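Local coordinates for protein ribonucleoside-diphosphate reductase subunit beta (Streptococcus sanguinis, PDB 4N83) that probably provides deoxyribonucleotides for DNA synthesis, as the metal-binding small subunit of a class Ib ribonucleotide reductase active with iron or manganese, at residues E87-N92 against G195-Y200; V16-T21 against T83-A88; S70-D75 against I136-Y141; A146-I151 against K218-D223. All blocks are in the same frame, centred on the assembly; numbering follows the deposited sequence.

All four contacts join helices of one ferritin-like helical domain around the dimanganese site. Contact 1 is nearest to it, the Ile198 side chain coming within about 5 Å of a manganese ion. In contact 3 the Tyr141 side chain is about 8 Å away, in contact 2 that of Glu86 about 12 Å, and in contact 4 that of Ile151 about 13 Å. Contacts 1 and 2 share Glu87 and Ala88 on helix 84-111, and their centres are 8 Å apart. Contacts 3 and 4, with centres 14 Å apart, touch where Ile140 CD1 lies 3.8 Å from Trp220 CH2. Contacts 1, 2 and 3 also touch the second subunit.

Contact 1 (E87-N92 against G195-Y200); sequences EAVFNN and GTYIGY
In the ferritin-like bundle of the small reductase subunit, Val89 and Phe90 of helix 84-111 pack against Tyr197 and Ile198 of helix 178-206. The two helices run in opposite senses here and carry the paired Glu-X-X-His motifs, Glu97 to His100 and Glu191 to His194, whose glutamates and histidines bind the manganese ions. The helices stand well apart, with 9.6 Å between the CA atoms of Val89 and Tyr197, so side chains bridge the gap. Val89 and Tyr197 do so from opposite directions. CG1 of Val89, anti to its own backbone nitrogen (chi1 176°), reaches furthest across and meets Tyr197 CE2 at 3.5 Å. The second methyl, Val89 CG2, sits by the phenol end of the same side chain, 4.0 Å from Tyr197 OH. That hydroxyl is hydrogen-bonded to Asp18 on helix 16-27, which ties the buried ring to a third helix. One residue further along, Phe90 and Ile198 approach at a slant. Val74 and Leu77 of helix 49-78 also touch Phe90, while Ile198 is in contact with Ser153 and Val154 of helix 148-160, and its side chain is about 5 Å from that of the ligand Glu157. No hydrogen bond crosses between the segments. The Phe90 ring receives its neighbour at the edge, near the ring plane, with Ile198 CG1 4.1 Å from Phe90 CE1.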
loop_
_atom_site.group_PDB
_atom_site.type_symbol
_atom_site.label_atom_id
_atom_site.label_comp_id
_atom_site.label_asym_id
_atom_site.label_seq_id
_atom_site.Cartn_x
_atom_site.Cartn_y
_atom_site.Cartn_z
ATOM N N GLU A 87 -1.589 0.082 10.996
ATOM C CA GLU A 87 -1.750 0.996 9.868
ATOM C C GLU A 87 -0.783 0.635 8.743
ATOM O O GLU A 87 -1.152 0.667 7.570
ATOM C CB GLU A 87 -1.552 2.454 10.302
ATOM C CG GLU A 87 -1.950 3.469 9.234
ATOM C CD GLU A 87 -2.286 4.848 9.786
ATOM O OE1 GLU A 87 -2.279 5.033 11.022
ATOM O OE2 GLU A 87 -2.563 5.756 8.974
ATOM N N ALA A 88 0.447 0.280 9.110
ATOM C CA ALA A 88 1.438 -0.196 8.140
ATOM C C ALA A 88 0.956 -1.472 7.446
ATOM O O ALA A 88 1.038 -1.587 6.223
ATOM C CB ALA A 88 2.782 -0.432 8.817
ATOM N N VAL A 89 0.442 -2.418 8.229
ATOM C CA VAL A 89 -0.117 -3.653 7.673
ATOM C C VAL A 89 -1.228 -3.327 6.671
ATOM O O VAL A 89 -1.301 -3.939 5.610
ATOM C CB VAL A 89 -0.660 -4.597 8.771
ATOM C CG1 VAL A 89 -1.318 -5.824 8.152
ATOM C CG2 VAL A 89 0.456 -5.025 9.715
ATOM N N PHE A 90 -2.074 -2.352 7.005
ATOM C CA PHE A 90 -3.169 -1.938 6.117
ATOM C C PHE A 90 -2.688 -1.242 4.845
ATOM O O PHE A 90 -3.362 -1.304 3.816
ATOM C CB PHE A 90 -4.186 -1.058 6.858
ATOM C CG PHE A 90 -5.194 -1.842 7.650
ATOM C CD1 PHE A 90 -6.051 -2.726 7.011
ATOM C CD2 PHE A 90 -5.289 -1.700 9.027
ATOM C CE1 PHE A 90 -6.979 -3.458 7.730
ATOM C CE2 PHE A 90 -6.216 -2.430 9.751
ATOM C CZ PHE A 90 -7.063 -3.309 9.103
ATOM N N ASN A 91 -1.531 -0.586 4.911
ATOM C CA ASN A 91 -0.912 -0.021 3.710
ATOM C C ASN A 91 -0.495 -1.138 2.764
ATOM O O ASN A 91 -0.727 -1.057 1.555
ATOM C CB ASN A 91 0.299 0.846 4.064
ATOM C CG ASN A 91 -0.077 2.072 4.874
ATOM O OD1 ASN A 91 -1.158 2.640 4.702
ATOM N ND2 ASN A 91 0.821 2.491 5.763
ATOM N N ASN A 92 0.113 -2.179 3.331
ATOM C CA ASN A 92 0.433 -3.398 2.591
ATOM C C ASN A 92 -0.824 -4.093 2.063
ATOM O O ASN A 92 -0.848 -4.547 0.919
ATOM C CB ASN A 92 1.227 -4.370 3.472
ATOM C CG ASN A 92 1.349 -5.746 2.854
ATOM O OD1 ASN A 92 0.652 -6.675 3.255
ATOM N ND2 ASN A 92 2.215 -5.879 1.857
ATOM N N GLY A 195 -8.710 -11.810 6.006
ATOM C CA GLY A 195 -9.874 -12.172 6.809
ATOM C C GLY A 195 -9.507 -12.518 8.241
ATOM O O GLY A 195 -10.166 -12.070 9.181
ATOM N N THR A 196 -8.446 -13.305 8.403
ATOM C CA THR A 196 -7.964 -13.701 9.726
ATOM C C THR A 196 -7.499 -12.498 10.547
ATOM O O THR A 196 -7.815 -12.397 11.734
ATOM C CB THR A 196 -6.802 -14.708 9.616
ATOM O OG1 THR A 196 -7.200 -15.809 8.793
ATOM C CG2 THR A 196 -6.394 -15.228 10.992
ATOM N N TYR A 197 -6.756 -11.594 9.913
ATOM C CA TYR A 197 -6.206 -10.429 10.602
ATOM C C TYR A 197 -7.281 -9.405 10.938
ATOM O O TYR A 197 -7.344 -8.920 12.069
ATOM C CB TYR A 197 -5.118 -9.764 9.762
ATOM C CG TYR A 197 -4.426 -8.619 10.474
ATOM C CD1 TYR A 197 -3.745 -8.831 11.671
ATOM C CD2 TYR A 197 -4.440 -7.328 9.949
ATOM C CE1 TYR A 197 -3.105 -7.793 12.327
ATOM C CE2 TYR A 197 -3.801 -6.283 10.597
ATOM C CZ TYR A 197 -3.134 -6.520 11.787
ATOM O OH TYR A 197 -2.497 -5.489 12.440
ATOM N N ILE A 198 -8.110 -9.068 9.953
ATOM C CA ILE A 198 -9.221 -8.138 10.166
ATOM C C ILE A 198 -10.211 -8.738 11.166
ATOM O O ILE A 198 -10.722 -8.035 12.040
ATOM C CB ILE A 198 -9.945 -7.783 8.844
ATOM C CG1 ILE A 198 -9.016 -6.976 7.928
ATOM C CG2 ILE A 198 -11.213 -6.983 9.120
ATOM C CD1 ILE A 198 -9.508 -6.839 6.501
ATOM N N GLY A 199 -10.463 -10.040 11.038
ATOM C CA GLY A 199 -11.335 -10.762 11.962
ATOM C C GLY A 199 -10.788 -10.884 13.377
ATOM O O GLY A 199 -11.557 -11.011 14.331
ATOM N N TYR A 200 -9.465 -10.863 13.518
ATOM C CA TYR A 200 -8.830 -10.904 14.837
ATOM C C TYR A 200 -8.981 -9.572 15.568
ATOM O O TYR A 200 -9.352 -9.543 16.742
ATOM C CB TYR A 200 -7.346 -11.265 14.727
ATOM C CG TYR A 200 -6.557 -10.903 15.965
ATOM C CD1 TYR A 200 -6.804 -11.535 17.179
ATOM C CD2 TYR A 200 -5.578 -9.916 15.928
ATOM C CE1 TYR A 200 -6.092 -11.203 18.317
ATOM C CE2 TYR A 200 -4.859 -9.577 17.061
ATOM C CZ TYR A 200 -5.119 -10.223 18.253
ATOM O OH TYR A 200 -4.409 -9.892 19.385
#

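Contact 2 (V16-T21 against T83-A88); sequences VIDKST and TAHEEA
Asp18 on helix 16-27 and Thr83, just ahead of helix 84-111, point their side chains at each other from opposite directions, and a hydrogen bond joins them. Thr83 OG1 donates to Asp18 OD2 over 2.8 Å, coming from above the carboxylate, 50° out of its plane. His85 crosses the aspartate at about a right angle. Contact there is made by the methylenes, Asp18 CB lying 3.7 Å from His85 CB, and the carboxylate and imidazole planes are 36° apart. The far end of the imidazole leads away: NE2 is hydrogen-bonded to Asn9 O, and Trp10 meets the ring edge-to-face. The other aspartate oxygen, OD1, has its partner in Tyr197, so both oxygens of this buried carboxylate are satisfied. Thr83 OG1 lies between its own backbone nitrogen and carbonyl carbon, from where it accepts from Glu86 N at 3.1 Å, with an N-H...O angle of 149°. The hydroxyl thus donates to Asp18 while accepting from a backbone amide of the first helical turn. This is a threonine N-cap, here opening helix 84-111, the helix that supplies the metal ligands Glu97 and His100.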
loop_
_atom_site.group_PDB
_atom_site.type_symbol
_atom_site.label_atom_id
_atom_site.label_comp_id
_atom_site.label_asym_id
_atom_site.label_seq_id
_atom_site.Cartn_x
_atom_site.Cartn_y
_atom_site.Cartn_z
ATOM N N VAL A 16 1.768 -8.593 19.179
ATOM C CA VAL A 16 2.682 -9.525 18.499
ATOM C C VAL A 16 2.191 -10.060 17.145
ATOM O O VAL A 16 2.997 -10.532 16.341
ATOM C CB VAL A 16 3.045 -10.730 19.401
ATOM C CG1 VAL A 16 3.891 -10.275 20.579
ATOM C CG2 VAL A 16 1.795 -11.460 19.884
ATOM N N ILE A 17 0.883 -10.004 16.898
ATOM C CA ILE A 17 0.319 -10.462 15.622
ATOM C C ILE A 17 0.559 -9.442 14.498
ATOM O O ILE A 17 0.487 -9.789 13.317
ATOM C CB ILE A 17 -1.178 -10.845 15.770
ATOM C CG1 ILE A 17 -1.282 -12.143 16.579
ATOM C CG2 ILE A 17 -1.851 -11.016 14.409
ATOM C CD1 ILE A 17 -2.690 -12.634 16.832
ATOM N N ASP A 18 0.868 -8.198 14.860
ATOM C CA ASP A 18 1.275 -7.196 13.873
ATOM C C ASP A 18 2.563 -7.645 13.186
ATOM O O ASP A 18 2.670 -7.599 11.957
ATOM C CB ASP A 18 1.494 -5.827 14.525
ATOM C CG ASP A 18 0.239 -5.270 15.181
ATOM O OD1 ASP A 18 -0.881 -5.601 14.732
ATOM O OD2 ASP A 18 0.382 -4.487 16.146
ATOM N N LYS A 19 3.536 -8.067 13.996
ATOM C CA LYS A 19 4.785 -8.654 13.501
ATOM C C LYS A 19 4.524 -9.732 12.457
ATOM O O LYS A 19 4.974 -9.625 11.315
ATOM C CB LYS A 19 5.586 -9.285 14.648
ATOM C CG LYS A 19 6.561 -8.359 15.352
ATOM C CD LYS A 19 7.394 -9.139 16.361
ATOM C CE LYS A 19 8.762 -8.517 16.593
ATOM N NZ LYS A 19 9.751 -9.541 17.030
ATOM N N SER A 20 3.787 -10.764 12.863
ATOM C CA SER A 20 3.591 -11.953 12.036
ATOM C C SER A 20 2.759 -11.687 10.783
ATOM O O SER A 20 3.036 -12.253 9.725
ATOM C CB SER A 20 2.952 -13.077 12.859
ATOM O OG SER A 20 1.763 -12.642 13.489
ATOM N N THR A 21 1.745 -10.833 10.901
ATOM C CA THR A 21 0.871 -10.520 9.767
ATOM C C THR A 21 1.603 -9.704 8.705
ATOM O O THR A 21 1.377 -9.889 7.509
ATOM C CB THR A 21 -0.394 -9.762 10.204
ATOM O OG1 THR A 21 -0.996 -10.429 11.320
ATOM C CG2 THR A 21 -1.396 -9.694 9.053
ATOM N N THR A 83 -2.894 -0.045 16.800
ATOM C CA THR A 83 -1.445 0.126 16.899
ATOM C C THR A 83 -0.909 0.785 15.631
ATOM O O THR A 83 -1.513 0.669 14.569
ATOM C CB THR A 83 -0.733 -1.230 17.087
ATOM O OG1 THR A 83 -0.726 -1.953 15.848
ATOM C CG2 THR A 83 -1.429 -2.067 18.156
ATOM N N ALA A 84 0.234 1.457 15.744
ATOM C CA ALA A 84 0.874 2.097 14.588
ATOM C C ALA A 84 1.215 1.080 13.500
ATOM O O ALA A 84 1.138 1.380 12.308
ATOM C CB ALA A 84 2.129 2.840 15.022
ATOM N N HIS A 85 1.574 -0.128 13.930
ATOM C CA HIS A 85 1.993 -1.201 13.027
ATOM C C HIS A 85 0.818 -1.714 12.203
ATOM O O HIS A 85 0.990 -2.113 11.053
ATOM C CB HIS A 85 2.616 -2.354 13.822
ATOM C CG HIS A 85 3.503 -1.903 14.942
ATOM N ND1 HIS A 85 3.078 -1.859 16.252
ATOM C CD2 HIS A 85 4.780 -1.455 14.945
ATOM C CE1 HIS A 85 4.059 -1.414 17.016
ATOM N NE2 HIS A 85 5.103 -1.162 16.247
ATOM N N GLU A 86 -0.370 -1.700 12.802
ATOM C CA GLU A 86 -1.603 -2.085 12.115
ATOM C C GLU A 86 -1.867 -1.214 10.886
ATOM O O GLU A 86 -2.316 -1.714 9.856
ATOM C CB GLU A 86 -2.790 -2.007 13.082
ATOM C CG GLU A 86 -4.124 -2.434 12.491
ATOM C CD GLU A 86 -5.238 -2.499 13.521
ATOM O OE1 GLU A 86 -4.985 -2.194 14.707
ATOM O OE2 GLU A 86 -6.373 -2.860 13.145
ATOM N N GLU A 87 -1.589 0.082 10.996
ATOM C CA GLU A 87 -1.750 0.996 9.868
ATOM C C GLU A 87 -0.783 0.635 8.743
ATOM O O GLU A 87 -1.152 0.667 7.570
ATOM C CB GLU A 87 -1.552 2.454 10.302
ATOM C CG GLU A 87 -1.950 3.469 9.234
ATOM C CD GLU A 87 -2.286 4.848 9.786
ATOM O OE1 GLU A 87 -2.279 5.033 11.022
ATOM O OE2 GLU A 87 -2.563 5.756 8.974
ATOM N N ALA A 88 0.447 0.280 9.110
ATOM C CA ALA A 88 1.438 -0.196 8.140
ATOM C C ALA A 88 0.956 -1.472 7.446
ATOM O O ALA A 88 1.038 -1.587 6.223
ATOM C CB ALA A 88 2.782 -0.432 8.817
#

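Contact 3 (S70-D75 against I136-Y141)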
loop_
_atom_site.group_PDB
_atom_site.type_symbol
_atom_site.label_atom_id
_atom_site.label_comp_id
_atom_site.label_asym_id
_atom_site.label_seq_id
_atom_site.Cartn_x
_atom_site.Cartn_y
_atom_site.Cartn_z
ATOM N N SER A 70 -9.469 -1.561 -2.723
ATOM C CA SER A 70 -8.210 -0.821 -2.852
ATOM C C SER A 70 -8.371 0.689 -2.655
ATOM O O SER A 70 -7.525 1.333 -2.034
ATOM C CB SER A 70 -7.558 -1.095 -4.213
ATOM O OG SER A 70 -8.345 -0.603 -5.286
ATOM N N GLU A 71 -9.460 1.245 -3.178
ATOM C CA GLU A 71 -9.660 2.694 -3.184
ATOM C C GLU A 71 -10.259 3.211 -1.871
ATOM O O GLU A 71 -9.682 4.099 -1.236
ATOM C CB GLU A 71 -10.531 3.098 -4.381
ATOM C CG GLU A 71 -9.906 2.751 -5.731
ATOM C CD GLU A 71 -10.794 3.083 -6.918
ATOM O OE1 GLU A 71 -11.930 3.563 -6.714
ATOM O OE2 GLU A 71 -10.354 2.859 -8.067
ATOM N N SER A 72 -11.401 2.651 -1.467
ATOM C CA SER A 72 -12.139 3.130 -0.285
ATOM C C SER A 72 -12.234 2.127 0.869
ATOM O O SER A 72 -12.384 2.530 2.023
ATOM C CB SER A 72 -13.556 3.557 -0.689
ATOM O OG SER A 72 -14.368 2.435 -0.990
ATOM N N GLY A 73 -12.162 0.834 0.560
ATOM C CA GLY A 73 -12.373 -0.219 1.558
ATOM C C GLY A 73 -11.357 -0.234 2.687
ATOM O O GLY A 73 -11.727 -0.167 3.862
ATOM N N VAL A 74 -10.078 -0.321 2.332
ATOM C CA VAL A 74 -9.000 -0.340 3.324
ATOM C C VAL A 74 -8.770 1.064 3.892
ATOM O O VAL A 74 -8.313 1.213 5.027
ATOM C CB VAL A 74 -7.681 -0.891 2.735
ATOM C CG1 VAL A 74 -6.603 -0.966 3.811
ATOM C CG2 VAL A 74 -7.901 -2.266 2.113
ATOM N N ASP A 75 -9.089 2.084 3.094
ATOM C CA ASP A 75 -9.045 3.482 3.538
ATOM C C ASP A 75 -9.930 3.692 4.769
ATOM O O ASP A 75 -9.528 4.359 5.724
ATOM C CB ASP A 75 -9.492 4.414 2.402
ATOM C CG ASP A 75 -9.315 5.887 2.740
ATOM O OD1 ASP A 75 -8.211 6.279 3.176
ATOM O OD2 ASP A 75 -10.281 6.656 2.559
ATOM N N ILE A 136 -24.285 -1.566 -0.796
ATOM C CA ILE A 136 -24.503 -1.975 0.593
ATOM C C ILE A 136 -23.188 -1.953 1.376
ATOM O O ILE A 136 -23.157 -1.535 2.533
ATOM C CB ILE A 136 -25.138 -3.383 0.683
ATOM C CG1 ILE A 136 -26.559 -3.366 0.110
ATOM C CG2 ILE A 136 -25.174 -3.873 2.128
ATOM C CD1 ILE A 136 -27.112 -4.738 -0.212
ATOM N N ILE A 137 -22.109 -2.393 0.733
ATOM C CA ILE A 137 -20.805 -2.502 1.388
ATOM C C ILE A 137 -20.125 -1.139 1.554
ATOM O O ILE A 137 -19.608 -0.839 2.629
ATOM C CB ILE A 137 -19.871 -3.472 0.623
ATOM C CG1 ILE A 137 -20.460 -4.891 0.596
ATOM C CG2 ILE A 137 -18.479 -3.495 1.242
ATOM C CD1 ILE A 137 -20.531 -5.585 1.945
ATOM N N ASN A 138 -20.120 -0.324 0.501
ATOM C CA ASN A 138 -19.460 0.988 0.554
ATOM C C ASN A 138 -20.174 1.967 1.487
ATOM O O ASN A 138 -19.531 2.803 2.123
ATOM C CB ASN A 138 -19.342 1.603 -0.845
ATOM C CG ASN A 138 -18.389 2.791 -0.889
ATOM O OD1 ASN A 138 -17.494 2.922 -0.053
ATOM N ND2 ASN A 138 -18.576 3.660 -1.874
ATOM N N GLU A 139 -21.501 1.860 1.557
ATOM C CA GLU A 139 -22.300 2.656 2.492
ATOM C C GLU A 139 -21.880 2.376 3.936
ATOM O O GLU A 139 -21.872 3.282 4.772
ATOM C CB GLU A 139 -23.797 2.368 2.298
ATOM C CG GLU A 139 -24.734 3.152 3.212
ATOM C CD GLU A 139 -24.970 2.488 4.561
ATOM O OE1 GLU A 139 -25.073 1.242 4.618
ATOM O OE2 GLU A 139 -25.062 3.218 5.570
ATOM N N ILE A 140 -21.527 1.121 4.217
ATOM C CA ILE A 140 -21.018 0.735 5.532
ATOM C C ILE A 140 -19.637 1.352 5.773
ATOM O O ILE A 140 -19.364 1.845 6.867
ATOM C CB ILE A 140 -20.955 -0.801 5.694
ATOM C CG1 ILE A 140 -22.366 -1.401 5.647
ATOM C CG2 ILE A 140 -20.282 -1.183 7.007
ATOM C CD1 ILE A 140 -22.396 -2.867 5.274
ATOM N N TYR A 141 -18.777 1.333 4.755
ATOM C CA TYR A 141 -17.442 1.931 4.871
ATOM C C TYR A 141 -17.515 3.443 5.090
ATOM O O TYR A 141 -16.752 3.995 5.884
ATOM C CB TYR A 141 -16.575 1.635 3.635
ATOM C CG TYR A 141 -16.170 0.180 3.450
ATOM C CD1 TYR A 141 -15.807 -0.621 4.535
ATOM C CD2 TYR A 141 -16.117 -0.385 2.178
ATOM C CE1 TYR A 141 -15.433 -1.943 4.356
ATOM C CE2 TYR A 141 -15.739 -1.705 1.992
ATOM C CZ TYR A 141 -15.401 -2.480 3.084
ATOM O OH TYR A 141 -15.027 -3.792 2.896
#
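Tyr141, Gly73 and Ser72 account for most of the surface buried where helix 128-143 meets helix 49-78, two helices of the ferritin-like domain. The phenol ring of Tyr141 lies across the backbone of Gly73 in a CH-pi contact: Gly73 CA is 3.9 Å from the ring centroid and 20° off the ring normal, which places it over the face. Its shortest approach, 3.7 Å, is to Tyr141 CE2, so the carbon is displaced toward the rim. On the opposite face lies Ile137 O of Tyr141's own helix, 3.5 Å above the plane and toward the rim. Tyr141 OH is hydrogen-bonded to Gln69, a turn before Gly73 on helix 49-78. The tyrosine side chain is about 6 Å from that of the manganese ligand Glu157. The backbones come close at Gly73, its CA 6.4 Å from that of Tyr141, where helix 49-78 makes a wider pi-type turn (70-73). Ser72 faces Asn138, with Ser72 OG 3.3 Å from Asn138 OD1, but this is proximity without an assigned hydrogen bond. The serine hydroxyl is instead bonded to Leu68 O within its own helix, and more weakly to Tyr5 OH of the second subunit. Since no hydrogen bond links the two segments, the chemistry implies attachment by ring-on-backbone packing, while the phenol-to-Gln69 bond, to the same helix as Gly73, would limit how far the ring can shift.

Contact 4 (A146-I151 against K218-D223); sequences ALEKKI and KEWMYD
Trp220 is the first residue of segment 218-223 to reach across, laying one face of its indole against Glu148. With CG anti to the backbone nitrogen (chi1 -169°), the ring system is carried out from helix 211-240 toward the start of helix 148-160. The two side chains cross at about a right angle. Glu148 CB touches the rim of the six-membered ring, 3.6 Å from Trp220 CZ3, while Glu148 CG makes a CH-pi contact, 4.0 Å from the centroid of that ring and 20° off its normal. The glutamate chain runs on extended over the indole, bringing Glu148 OE1 to 3.8 Å from Trp220 CZ2, above the ring and toward its rim; carboxylate and indole planes are 35° apart. The other oxygen, OE2, has a weak hydrogen bond to Thr145. This pairing joins two helices of the ferritin-like domain: helix 148-160, which follows its N-cap residue Leu147 and further on supplies the manganese ligand Glu157, and the long helix 211-240. Leu217, one turn before Met221, touches both Glu148 and Ile151. Next in sequence comes Met221, whose CA is the nearest to that of Ile151, at 7.3 Å. Its CG, anti to the backbone nitrogen, comes in obliquely and makes a single methylene-methyl contact, Met221 CG to Ile151 CG2 at 4.0 Å. Met221 also packs on Leu261 of helix 246-263 and on Leu264 beyond it.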
loop_
_atom_site.group_PDB
_atom_site.type_symbol
_atom_site.label_atom_id
_atom_site.label_comp_id
_atom_site.label_asym_id
_atom_site.label_seq_id
_atom_site.Cartn_x
_atom_site.Cartn_y
_atom_site.Cartn_z
ATOM N N ALA A 146 -16.766 1.623 13.641
ATOM C CA ALA A 146 -15.549 0.811 13.697
ATOM C C ALA A 146 -15.794 -0.565 14.315
ATOM O O ALA A 146 -15.558 -0.774 15.508
ATOM C CB ALA A 146 -14.467 1.547 14.473
ATOM N N LEU A 147 -16.239 -1.499 13.475
ATOM C CA LEU A 147 -16.601 -2.871 13.871
ATOM C C LEU A 147 -17.506 -3.443 12.785
ATOM O O LEU A 147 -17.357 -4.594 12.376
ATOM C CB LEU A 147 -17.329 -2.926 15.228
ATOM C CG LEU A 147 -16.964 -4.071 16.181
ATOM C CD1 LEU A 147 -15.461 -4.194 16.394
ATOM C CD2 LEU A 147 -17.669 -3.883 17.515
ATOM N N GLU A 148 -18.447 -2.615 12.336
ATOM C CA GLU A 148 -19.331 -2.941 11.219
ATOM C C GLU A 148 -18.565 -2.972 9.895
ATOM O O GLU A 148 -18.879 -3.769 9.007
ATOM C CB GLU A 148 -20.471 -1.917 11.137
ATOM C CG GLU A 148 -21.395 -1.910 12.349
ATOM C CD GLU A 148 -22.316 -0.704 12.389
ATOM O OE1 GLU A 148 -22.590 -0.116 11.321
ATOM O OE2 GLU A 148 -22.770 -0.344 13.495
ATOM N N LYS A 149 -17.566 -2.101 9.769
ATOM C CA LYS A 149 -16.713 -2.053 8.579
ATOM C C LYS A 149 -15.788 -3.268 8.489
ATOM O O LYS A 149 -15.453 -3.715 7.393
ATOM C CB LYS A 149 -15.894 -0.761 8.563
ATOM C CG LYS A 149 -16.747 0.488 8.400
ATOM C CD LYS A 149 -15.928 1.766 8.487
ATOM C CE LYS A 149 -15.581 2.112 9.926
ATOM N NZ LYS A 149 -15.015 3.484 10.051
ATOM N N LYS A 150 -15.380 -3.794 9.642
ATOM C CA LYS A 150 -14.563 -5.009 9.694
ATOM C C LYS A 150 -15.367 -6.254 9.315
ATOM O O LYS A 150 -14.837 -7.167 8.685
ATOM C CB LYS A 150 -13.946 -5.186 11.085
ATOM C CG LYS A 150 -12.881 -4.152 11.416
ATOM C CD LYS A 150 -12.250 -4.410 12.775
ATOM C CE LYS A 150 -11.001 -3.564 12.987
ATOM N NZ LYS A 150 -11.295 -2.106 13.058
ATOM N N ILE A 151 -16.641 -6.285 9.703
ATOM C CA ILE A 151 -17.533 -7.399 9.366
ATOM C C ILE A 151 -17.821 -7.446 7.863
ATOM O O ILE A 151 -17.890 -8.526 7.272
ATOM C CB ILE A 151 -18.876 -7.303 10.130
ATOM C CG1 ILE A 151 -18.658 -7.454 11.637
ATOM C CG2 ILE A 151 -19.847 -8.374 9.651
ATOM C CD1 ILE A 151 -19.778 -6.876 12.478
ATOM N N LYS A 218 -24.351 -8.476 16.751
ATOM C CA LYS A 218 -24.635 -9.813 16.222
ATOM C C LYS A 218 -25.961 -9.840 15.463
ATOM O O LYS A 218 -26.093 -10.551 14.468
ATOM C CB LYS A 218 -24.649 -10.854 17.348
ATOM C CG LYS A 218 -23.271 -11.187 17.900
ATOM C CD LYS A 218 -23.346 -12.023 19.170
ATOM C CE LYS A 218 -23.842 -13.434 18.896
ATOM N NZ LYS A 218 -23.785 -14.286 20.116
ATOM N N GLU A 219 -26.934 -9.061 15.933
ATOM C CA GLU A 219 -28.210 -8.909 15.233
ATOM C C GLU A 219 -28.009 -8.193 13.895
ATOM O O GLU A 219 -28.563 -8.607 12.876
ATOM C CB GLU A 219 -29.217 -8.144 16.098
ATOM C CG GLU A 219 -30.649 -8.193 15.584
ATOM C CD GLU A 219 -31.622 -7.416 16.454
ATOM O OE1 GLU A 219 -31.185 -6.780 17.437
ATOM O OE2 GLU A 219 -32.833 -7.442 16.153
ATOM N N TRP A 220 -27.212 -7.126 13.906
ATOM C CA TRP A 220 -26.875 -6.389 12.684
ATOM C C TRP A 220 -25.976 -7.214 11.756
ATOM O O TRP A 220 -25.971 -7.010 10.540
ATOM C CB TRP A 220 -26.193 -5.059 13.035
ATOM C CG TRP A 220 -26.046 -4.120 11.869
ATOM C CD1 TRP A 220 -26.953 -3.190 11.444
ATOM C CD2 TRP A 220 -24.925 -4.020 10.983
ATOM N NE1 TRP A 220 -26.466 -2.520 10.347
ATOM C CE2 TRP A 220 -25.224 -3.009 10.043
ATOM C CE3 TRP A 220 -23.697 -4.687 10.891
ATOM C CZ2 TRP A 220 -24.338 -2.650 9.025
ATOM C CZ3 TRP A 220 -22.817 -4.330 9.878
ATOM C CH2 TRP A 220 -23.144 -3.319 8.958
ATOM N N MET A 221 -25.223 -8.145 12.338
ATOM C CA MET A 221 -24.310 -9.004 11.588
ATOM C C MET A 221 -25.056 -10.016 10.718
ATOM O O MET A 221 -24.848 -10.068 9.503
ATOM C CB MET A 221 -23.372 -9.730 12.558
ATOM C CG MET A 221 -22.316 -10.602 11.900
ATOM S SD MET A 221 -20.984 -11.030 13.038
ATOM C CE MET A 221 -20.168 -12.320 12.103
ATOM N N TYR A 222 -25.918 -10.815 11.341
ATOM C CA TYR A 222 -26.675 -11.843 10.618
ATOM C C TYR A 222 -27.729 -11.244 9.682
ATOM O O TYR A 222 -28.032 -11.829 8.643
ATOM C CB TYR A 222 -27.318 -12.840 11.590
ATOM C CG TYR A 222 -26.314 -13.761 12.257
ATOM C CD1 TYR A 222 -25.691 -14.781 11.540
ATOM C CD2 TYR A 222 -25.987 -13.614 13.603
ATOM C CE1 TYR A 222 -24.772 -15.624 12.145
ATOM C CE2 TYR A 222 -25.070 -14.452 14.217
ATOM C CZ TYR A 222 -24.467 -15.455 13.484
ATOM O OH TYR A 222 -23.555 -16.288 14.092
ATOM N N ASP A 223 -28.276 -10.084 10.045
ATOM C CA ASP A 223 -29.167 -9.333 9.151
ATOM C C ASP A 223 -28.451 -8.969 7.850
ATOM O O ASP A 223 -29.030 -9.070 6.767
ATOM C CB ASP A 223 -29.686 -8.055 9.826
ATOM C CG ASP A 223 -30.844 -8.317 10.776
ATOM O OD1 ASP A 223 -31.615 -7.370 11.038
ATOM O OD2 ASP A 223 -30.986 -9.460 11.263
#